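Local coordinates for protein glycoside hydrolase family 43 (PDB 4QQS) that hydrolyses O-glycosidic bonds as a five-bladed beta-propeller enzyme with alpha-L-arabinofuranosidase activity, probably in the breakdown of xylan, at residues D70-E75 against T86-D91; G94-A99 against S123-H128; I15-V20 against Y30-I35. All blocks are in the same frame, centred on the assembly; numbering follows the deposited sequence.

In the fold
From the N terminus, interaction 3 comes first: it closes the hairpin of strands 16-23 and 26-32 and carries the probable proton acceptor. Interaction 1 then closes a second hairpin, strands 72-79 and 82-90, whose first strand sends Glu75 to the sodium ion. Interaction 2 spans a longer connection and sets the third strand of that same sheet, 96-103, against strand 124-131 of the sheet that follows. The three loops lie in series, so none nests in or crosses another. Interactions 1 and 2 touch, as do 1 and 3, whereas 2 and 3 stay about 5 Å apart at their nearest atoms. Residues 70-75 and 86-91 thus link three successive sheets of the propeller.

Interaction 1 of 3, residues D70-E75 against T86-D91; sequences DFWAPE and TYSARD. With NA (sodium ion), chain D.
Asp70 and Arg90 make the one salt bridge of the pair, running side by side and pointing the same way. The arginine comes side-on and sets two nitrogens on a single oxygen: NE lies 2.8 Å and NH2 3.0 Å from Asp70 OD2. That oxygen sits in the guanidinium plane, but the carboxylate is turned 85° against it, and NH2 meets OD2 from above the carboxylate plane. A bend at chi3 (-58°) swings the arginine's end back alongside Asp70, while its NH1 is held by Gly94 O.

The backbones pair as antiparallel strands. Trp72 with Ser88 and Glu75 with Thr86 are hydrogen-bonded pairs, each with two N-H...O bonds. Between them the register slips by one, a beta bulge that takes in Ala73 and Pro74.

Apolar contact gathers round Phe71. Ala89 CB stands over the centre of its ring, a CH-pi contact 3.7 Å from the centroid, and Phe71 CE2 meets Tyr87 CE2 at 4.0 Å, the two side chains running alongside each other.

Water fills the polar seam. Ser88 OG shares water 1 with Asp70 O and water 2 with Trp72 O. Water 3 accepts from Thr86 OG1 and donates to Ala73 O, in the bulge. Water 4 also donates to Ala73 O and is itself a ligand of the sodium ion. Glu75 OE2 coordinates that metal at 2.1 Å, and three more waters and His256 complete the site.

In the propeller this hairpin of strands 72-79 and 82-90 has strand 96-103 beside 82-90. Strand 124-131 supplies His128, whose ND1 hydrogen-bonds Glu75 OE1, and packs Ile125 on Ser88 and Ala127 on Thr86; from strand 16-23, Tyr19 rests on Glu75.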
# COMPACT_ATOMS: atom_id res chain seq x y z
N ASP A 70 5.84 14.73 5.96
CA ASP A 70 4.86 13.96 5.20
C ASP A 70 5.49 12.69 4.58
O ASP A 70 5.28 12.38 3.40
CB ASP A 70 4.18 14.82 4.13
CG ASP A 70 3.34 15.95 4.74
OD1 ASP A 70 2.65 15.70 5.76
OD2 ASP A 70 3.35 17.07 4.19
N PHE A 71 6.22 11.96 5.40
CA PHE A 71 6.79 10.67 5.02
C PHE A 71 5.68 9.62 5.06
O PHE A 71 5.21 9.26 6.14
CB PHE A 71 7.94 10.29 5.97
CG PHE A 71 9.20 11.07 5.72
CD1 PHE A 71 9.37 12.34 6.27
CD2 PHE A 71 10.21 10.56 4.93
CE1 PHE A 71 10.52 13.06 6.01
CE2 PHE A 71 11.36 11.28 4.68
CZ PHE A 71 11.50 12.53 5.22
N TRP A 72 5.26 9.14 3.88
CA TRP A 72 4.12 8.25 3.76
C TRP A 72 4.40 6.99 2.97
O TRP A 72 5.16 7.00 1.99
CB TRP A 72 2.93 8.94 3.06
CG TRP A 72 2.42 10.20 3.68
CD1 TRP A 72 2.60 10.63 4.96
CD2 TRP A 72 1.66 11.20 3.01
NE1 TRP A 72 2.00 11.86 5.12
CE2 TRP A 72 1.42 12.24 3.93
CE3 TRP A 72 1.16 11.33 1.72
CZ2 TRP A 72 0.70 13.39 3.60
CZ3 TRP A 72 0.45 12.47 1.39
CH2 TRP A 72 0.23 13.49 2.32
N ALA A 73 3.71 5.94 3.39
CA ALA A 73 3.41 4.73 2.60
C ALA A 73 4.63 4.05 1.99
O ALA A 73 4.77 3.97 0.77
CB ALA A 73 2.33 5.02 1.56
N PRO A 74 5.49 3.51 2.86
CA PRO A 74 6.68 2.79 2.40
C PRO A 74 6.32 1.40 1.90
O PRO A 74 5.43 0.75 2.45
CB PRO A 74 7.51 2.68 3.68
CG PRO A 74 6.48 2.55 4.75
CD PRO A 74 5.35 3.47 4.32
N GLU A 75 7.03 0.94 0.88
CA GLU A 75 6.89 -0.44 0.42
C GLU A 75 8.27 -0.98 0.13
O GLU A 75 9.13 -0.25 -0.36
CB GLU A 75 6.05 -0.53 -0.83
CG GLU A 75 4.63 -0.06 -0.66
CD GLU A 75 3.71 -0.68 -1.74
OE1 GLU A 75 4.17 -1.51 -2.54
OE2 GLU A 75 2.53 -0.32 -1.79
N THR A 86 10.43 1.98 -1.67
CA THR A 86 9.86 3.21 -2.19
C THR A 86 9.08 3.89 -1.08
O THR A 86 8.58 3.24 -0.17
CB THR A 86 8.92 2.95 -3.39
OG1 THR A 86 7.96 1.95 -3.04
CG2 THR A 86 9.70 2.50 -4.62
N TYR A 87 8.98 5.21 -1.18
CA TYR A 87 8.21 5.99 -0.23
C TYR A 87 8.01 7.36 -0.84
O TYR A 87 8.62 7.69 -1.86
CB TYR A 87 8.92 6.10 1.12
CG TYR A 87 10.25 6.85 1.13
CD1 TYR A 87 11.44 6.20 0.84
CD2 TYR A 87 10.31 8.19 1.48
CE1 TYR A 87 12.66 6.87 0.91
CE2 TYR A 87 11.52 8.86 1.56
CZ TYR A 87 12.69 8.20 1.27
OH TYR A 87 13.87 8.89 1.37
N SER A 88 7.20 8.20 -0.19
CA SER A 88 7.12 9.59 -0.59
C SER A 88 7.31 10.50 0.60
O SER A 88 7.09 10.11 1.75
CB SER A 88 5.81 9.89 -1.33
OG SER A 88 4.68 9.70 -0.50
N ALA A 89 7.73 11.72 0.31
CA ALA A 89 7.84 12.78 1.30
C ALA A 89 7.72 14.11 0.57
O ALA A 89 7.81 14.17 -0.66
CB ALA A 89 9.17 12.70 2.06
N ARG A 90 7.54 15.18 1.33
CA ARG A 90 7.46 16.51 0.76
C ARG A 90 8.87 17.09 0.57
O ARG A 90 9.68 17.09 1.49
CB ARG A 90 6.63 17.46 1.64
CG ARG A 90 6.17 18.70 0.89
CD ARG A 90 5.16 19.52 1.68
NE ARG A 90 3.97 18.77 2.04
CZ ARG A 90 2.92 18.55 1.25
NH1 ARG A 90 2.89 19.00 0.01
NH2 ARG A 90 1.90 17.83 1.71
N ASP A 91 9.16 17.55 -0.64
CA ASP A 91 10.46 18.12 -0.93
C ASP A 91 10.46 19.60 -0.54
O ASP A 91 9.43 20.16 -0.16
CB ASP A 91 10.79 17.95 -2.42
CG ASP A 91 12.29 17.82 -2.69
OD1 ASP A 91 13.11 18.15 -1.81
OD2 ASP A 91 12.63 17.37 -3.81
NA NA D . 1.03 0.79 -0.86
O HOH W 1 4.19 11.87 0.98
O HOH W 2 4.01 7.19 -0.58
O HOH W 3 5.95 3.39 -1.75
O HOH W 4 2.44 2.53 -0.96
O HOH W 5 8.86 -0.90 -3.24
O HOH W 6 -1.30 -0.37 -0.91
O HOH W 7 1.64 -0.18 0.97
O HOH W 8 0.49 1.79 -2.94

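Interaction 2 of 3, residues G94-A99 against S123-H128; sequences GHLKIA and SFIDAH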
# COMPACT_ATOMS: atom_id res chain seq x y z
N GLY A 94 7.89 21.98 -1.91
CA GLY A 94 6.51 21.80 -1.50
C GLY A 94 5.75 20.67 -2.17
O GLY A 94 4.62 20.40 -1.81
N HIS A 95 6.35 20.03 -3.17
CA HIS A 95 5.69 18.91 -3.85
C HIS A 95 6.01 17.59 -3.17
O HIS A 95 7.14 17.37 -2.72
CB HIS A 95 6.15 18.83 -5.31
CG HIS A 95 5.87 20.06 -6.11
ND1 HIS A 95 4.60 20.51 -6.37
CD2 HIS A 95 6.71 20.92 -6.72
CE1 HIS A 95 4.67 21.61 -7.10
NE2 HIS A 95 5.94 21.88 -7.33
N LEU A 96 5.02 16.71 -3.07
CA LEU A 96 5.24 15.34 -2.63
C LEU A 96 5.88 14.56 -3.76
O LEU A 96 5.41 14.63 -4.90
CB LEU A 96 3.92 14.67 -2.26
CG LEU A 96 3.14 15.37 -1.14
CD1 LEU A 96 1.77 14.77 -1.00
CD2 LEU A 96 3.90 15.32 0.17
N LYS A 97 6.94 13.81 -3.48
CA LYS A 97 7.64 13.04 -4.51
C LYS A 97 7.99 11.67 -3.98
O LYS A 97 8.19 11.46 -2.78
CB LYS A 97 8.92 13.77 -4.95
CG LYS A 97 8.69 15.22 -5.36
CD LYS A 97 9.97 15.96 -5.73
CE LYS A 97 9.71 17.44 -5.87
NZ LYS A 97 10.97 18.21 -6.06
N ILE A 98 8.05 10.73 -4.92
CA ILE A 98 8.48 9.37 -4.63
C ILE A 98 10.00 9.32 -4.62
O ILE A 98 10.67 10.01 -5.40
CB ILE A 98 7.85 8.44 -5.67
CG1 ILE A 98 6.35 8.35 -5.38
CG2 ILE A 98 8.50 7.06 -5.70
CD1 ILE A 98 5.52 7.92 -6.57
N ALA A 99 10.54 8.51 -3.70
CA ALA A 99 11.96 8.25 -3.56
C ALA A 99 12.20 6.75 -3.50
O ALA A 99 11.31 5.97 -3.14
CB ALA A 99 12.49 8.90 -2.29
N SER A 123 2.59 16.45 -7.22
CA SER A 123 2.64 15.56 -6.08
C SER A 123 2.30 14.12 -6.45
O SER A 123 1.27 13.84 -7.08
CB SER A 123 1.71 16.05 -4.98
OG SER A 123 2.28 17.17 -4.31
N PHE A 124 3.17 13.20 -6.03
CA PHE A 124 3.04 11.78 -6.29
C PHE A 124 3.29 11.02 -5.00
O PHE A 124 4.20 11.35 -4.25
CB PHE A 124 4.05 11.32 -7.36
CG PHE A 124 3.89 12.04 -8.65
CD1 PHE A 124 2.99 11.58 -9.60
CD2 PHE A 124 4.60 13.19 -8.92
CE1 PHE A 124 2.82 12.26 -10.79
CE2 PHE A 124 4.44 13.87 -10.12
CZ PHE A 124 3.55 13.40 -11.05
N ILE A 125 2.47 9.99 -4.77
CA ILE A 125 2.56 9.17 -3.57
C ILE A 125 2.21 7.72 -3.88
O ILE A 125 1.83 7.38 -5.01
CB ILE A 125 1.61 9.68 -2.44
CG1 ILE A 125 0.13 9.45 -2.79
CG2 ILE A 125 1.87 11.16 -2.12
CD1 ILE A 125 -0.81 9.67 -1.63
N ASP A 126 2.34 6.86 -2.88
CA ASP A 126 1.80 5.50 -2.94
C ASP A 126 2.43 4.64 -4.03
O ASP A 126 1.77 3.78 -4.61
CB ASP A 126 0.27 5.49 -3.07
CG ASP A 126 -0.45 5.79 -1.77
OD1 ASP A 126 0.19 5.95 -0.72
OD2 ASP A 126 -1.70 5.87 -1.81
N ALA A 127 3.73 4.80 -4.25
CA ALA A 127 4.42 3.92 -5.17
C ALA A 127 4.33 2.46 -4.74
O ALA A 127 4.40 2.12 -3.55
CB ALA A 127 5.87 4.31 -5.29
N HIS A 128 4.20 1.60 -5.74
CA HIS A 128 4.12 0.17 -5.57
C HIS A 128 4.85 -0.46 -6.75
O HIS A 128 4.46 -0.27 -7.88
CB HIS A 128 2.67 -0.28 -5.55
CG HIS A 128 2.51 -1.77 -5.60
ND1 HIS A 128 2.80 -2.58 -4.53
CD2 HIS A 128 2.12 -2.59 -6.60
CE1 HIS A 128 2.61 -3.84 -4.88
NE2 HIS A 128 2.19 -3.88 -6.13
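Ser123 points OG away from its own carbonyl carbon (chi1 -76°), which lays the hydroxyl oxygen against the backbone N-H of Leu96. Leu96 likewise keeps CG anti to its own carbonyl carbon, beside its backbone N (chi1 -59°), and from there the branch ending in CD1 runs next to Ile125.

The first torsion yields a fairly straight hydrogen bond, Leu96 N to Ser123 OG at 3.0 Å. One residue on, the bonding goes the other way and from backbone to backbone: Phe124 N donates to Leu96 O at 2.9 Å, reaching the oxygen from well above the carbonyl plane. Leu96 is thus held by Ser123, just before strand 124-131, and by Phe124, its first residue. Ser123 OG is also hydrogen-bonded to Glu147 OE1, and His95 ND1 bonds that same oxygen, which ties the residue before Leu96 to the same carboxylate.

Beyond these bonds the contact is apolar. Leu96 CD1 and Ile125 CG2 touch at 3.8 Å, with the two side chains pointing the same way. Ile98 was modelled in two conformers; in one of them CD1 comes across Phe124 at about a right angle, 3.8 Å from its CB, and CG2 lies the same distance from Ala127 CB, contacts less certain for that reason.

With their directions 35° apart, strands 96-99 and 124-128 belong to separate sheets: here the third strand of one blade packs on the first strand of the next in the five-bladed propeller. Asp126, in the second strand, faces away from this interface toward the active site, where it is predicted to orient the proton donor Glu195 and tune its acidity.

Interaction 3 of 3, residues I15-V20 against Y30-I35; sequences IGDPYV and YATSAI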
# COMPACT_ATOMS: atom_id res chain seq x y z
N ILE A 15 -0.62 4.56 13.06
CA ILE A 15 -0.02 4.27 11.77
C ILE A 15 -1.02 4.46 10.65
O ILE A 15 -2.18 4.80 10.87
CB ILE A 15 0.61 2.85 11.75
CG1 ILE A 15 -0.42 1.74 11.99
CG2 ILE A 15 1.71 2.77 12.78
CD1 ILE A 15 -1.39 1.41 10.85
N GLY A 16 -0.53 4.24 9.42
CA GLY A 16 -1.38 3.99 8.28
C GLY A 16 -0.60 3.17 7.27
O GLY A 16 0.62 3.08 7.35
N ASP A 17 -1.29 2.57 6.32
CA ASP A 17 -0.69 2.09 5.09
C ASP A 17 0.28 0.93 5.35
O ASP A 17 1.46 0.99 5.04
CB ASP A 17 -0.00 3.25 4.36
CG ASP A 17 -0.86 4.51 4.32
OD1 ASP A 17 -0.30 5.62 4.55
OD2 ASP A 17 -2.08 4.40 4.08
N PRO A 18 -0.23 -0.16 5.93
CA PRO A 18 0.66 -1.25 6.33
C PRO A 18 1.12 -2.12 5.17
O PRO A 18 0.30 -2.73 4.49
CB PRO A 18 -0.22 -2.06 7.28
CG PRO A 18 -1.60 -1.86 6.78
CD PRO A 18 -1.62 -0.41 6.37
N TYR A 19 2.43 -2.21 4.99
CA TYR A 19 3.00 -3.02 3.93
C TYR A 19 3.80 -4.15 4.56
O TYR A 19 4.72 -3.88 5.31
CB TYR A 19 3.92 -2.16 3.04
CG TYR A 19 4.50 -2.98 1.92
CD1 TYR A 19 5.62 -3.77 2.14
CD2 TYR A 19 3.93 -3.01 0.67
CE1 TYR A 19 6.16 -4.54 1.16
CE2 TYR A 19 4.48 -3.79 -0.35
CZ TYR A 19 5.60 -4.55 -0.07
OH TYR A 19 6.20 -5.34 -1.03
N VAL A 20 3.47 -5.40 4.23
CA VAL A 20 4.20 -6.54 4.76
C VAL A 20 4.96 -7.25 3.66
O VAL A 20 4.39 -7.59 2.63
CB VAL A 20 3.28 -7.53 5.48
CG1 VAL A 20 4.03 -8.80 5.87
CG2 VAL A 20 2.67 -6.87 6.70
N TYR A 30 6.13 -2.44 7.34
CA TYR A 30 6.55 -1.05 7.23
C TYR A 30 5.28 -0.23 7.09
O TYR A 30 4.36 -0.66 6.40
CB TYR A 30 7.45 -0.84 6.00
CG TYR A 30 8.59 -1.82 5.89
CD1 TYR A 30 8.40 -3.07 5.30
CD2 TYR A 30 9.85 -1.52 6.37
CE1 TYR A 30 9.43 -3.97 5.18
CE2 TYR A 30 10.90 -2.43 6.25
CZ TYR A 30 10.67 -3.66 5.66
OH TYR A 30 11.66 -4.60 5.52
N ALA A 31 5.21 0.94 7.70
CA ALA A 31 3.98 1.73 7.67
C ALA A 31 4.27 3.20 7.77
O ALA A 31 5.31 3.62 8.30
CB ALA A 31 3.04 1.31 8.80
N THR A 32 3.33 4.01 7.29
CA THR A 32 3.27 5.41 7.68
C THR A 32 3.22 5.45 9.20
O THR A 32 2.41 4.76 9.82
CB THR A 32 2.02 6.08 7.08
OG1 THR A 32 2.06 5.92 5.66
CG2 THR A 32 1.96 7.54 7.44
N SER A 33 4.12 6.22 9.81
CA SER A 33 4.37 6.08 11.23
C SER A 33 5.00 7.38 11.72
O SER A 33 4.28 8.30 12.12
CB SER A 33 5.22 4.82 11.47
OG SER A 33 6.35 4.76 10.60
N ALA A 34 6.32 7.50 11.60
CA ALA A 34 7.05 8.70 12.00
C ALA A 34 6.98 9.74 10.88
O ALA A 34 7.96 9.97 10.14
CB ALA A 34 8.48 8.34 12.33
N ILE A 35 5.81 10.36 10.73
CA ILE A 35 5.52 11.14 9.52
C ILE A 35 6.47 12.31 9.30
O ILE A 35 6.59 12.77 8.17
CB ILE A 35 4.06 11.64 9.52
CG1 ILE A 35 3.73 12.38 10.82
CG2 ILE A 35 3.10 10.48 9.27
CD1 ILE A 35 2.39 13.10 10.83
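Asp17 and Thr32 cross obliquely, and the threonine hydroxyl OG1 donates to Asp17 OD1 at 2.6 Å, using the anti lone pair, the one turned away from OD2. Thr32 holds OG1 anti to its carbonyl carbon (chi1 -57°), which aims it at the carboxylate. OG1 in turn accepts from Ala73 N, while Asp17 OD2 has a weak bond to His273. As the predicted proton acceptor, Asp17 is thus positioned by a residue of its own hairpin. With an alanine in place of Asp17, Thr32 OG1 would probably lose its acceptor and be less firmly fixed in rotation, which could disturb its bond from Ala73 N.

Tyr30 brings CD1 to the edge of the Tyr19 ring, near its plane, 4.3 Å from Tyr19 CD1, and Tyr19 O in turn sits at the edge of the Tyr30 ring. Their hydroxyls part company: Tyr19 OH bonds Val76 O, Tyr30 OH bonds Pro106 O.

Ile15 and Ala31 add a second apolar contact, CB to CB at 4.1 Å. Ser33 folds back to donate from OG to Ala31 O at 2.8 Å.

The backbones run antiparallel. Tyr19 and Tyr30 form a hydrogen-bonded pair with two straight bonds; in the Gly16-Thr32 pair, Gly16 N donates to Thr32 O at 3.0 Å, but the return bond is weak. The register shifts by one between them, a beta bulge that takes in Asp17 and Pro18.

Strands 16-23 and 26-32 head a four-stranded antiparallel sheet, with Trp42 of strand 38-44 packing on Ile15, Ala31 and Ser33. Strand 72-79 of the next sheet brings Ala73 to Asp17, and Pro74 and Val76 to Tyr30.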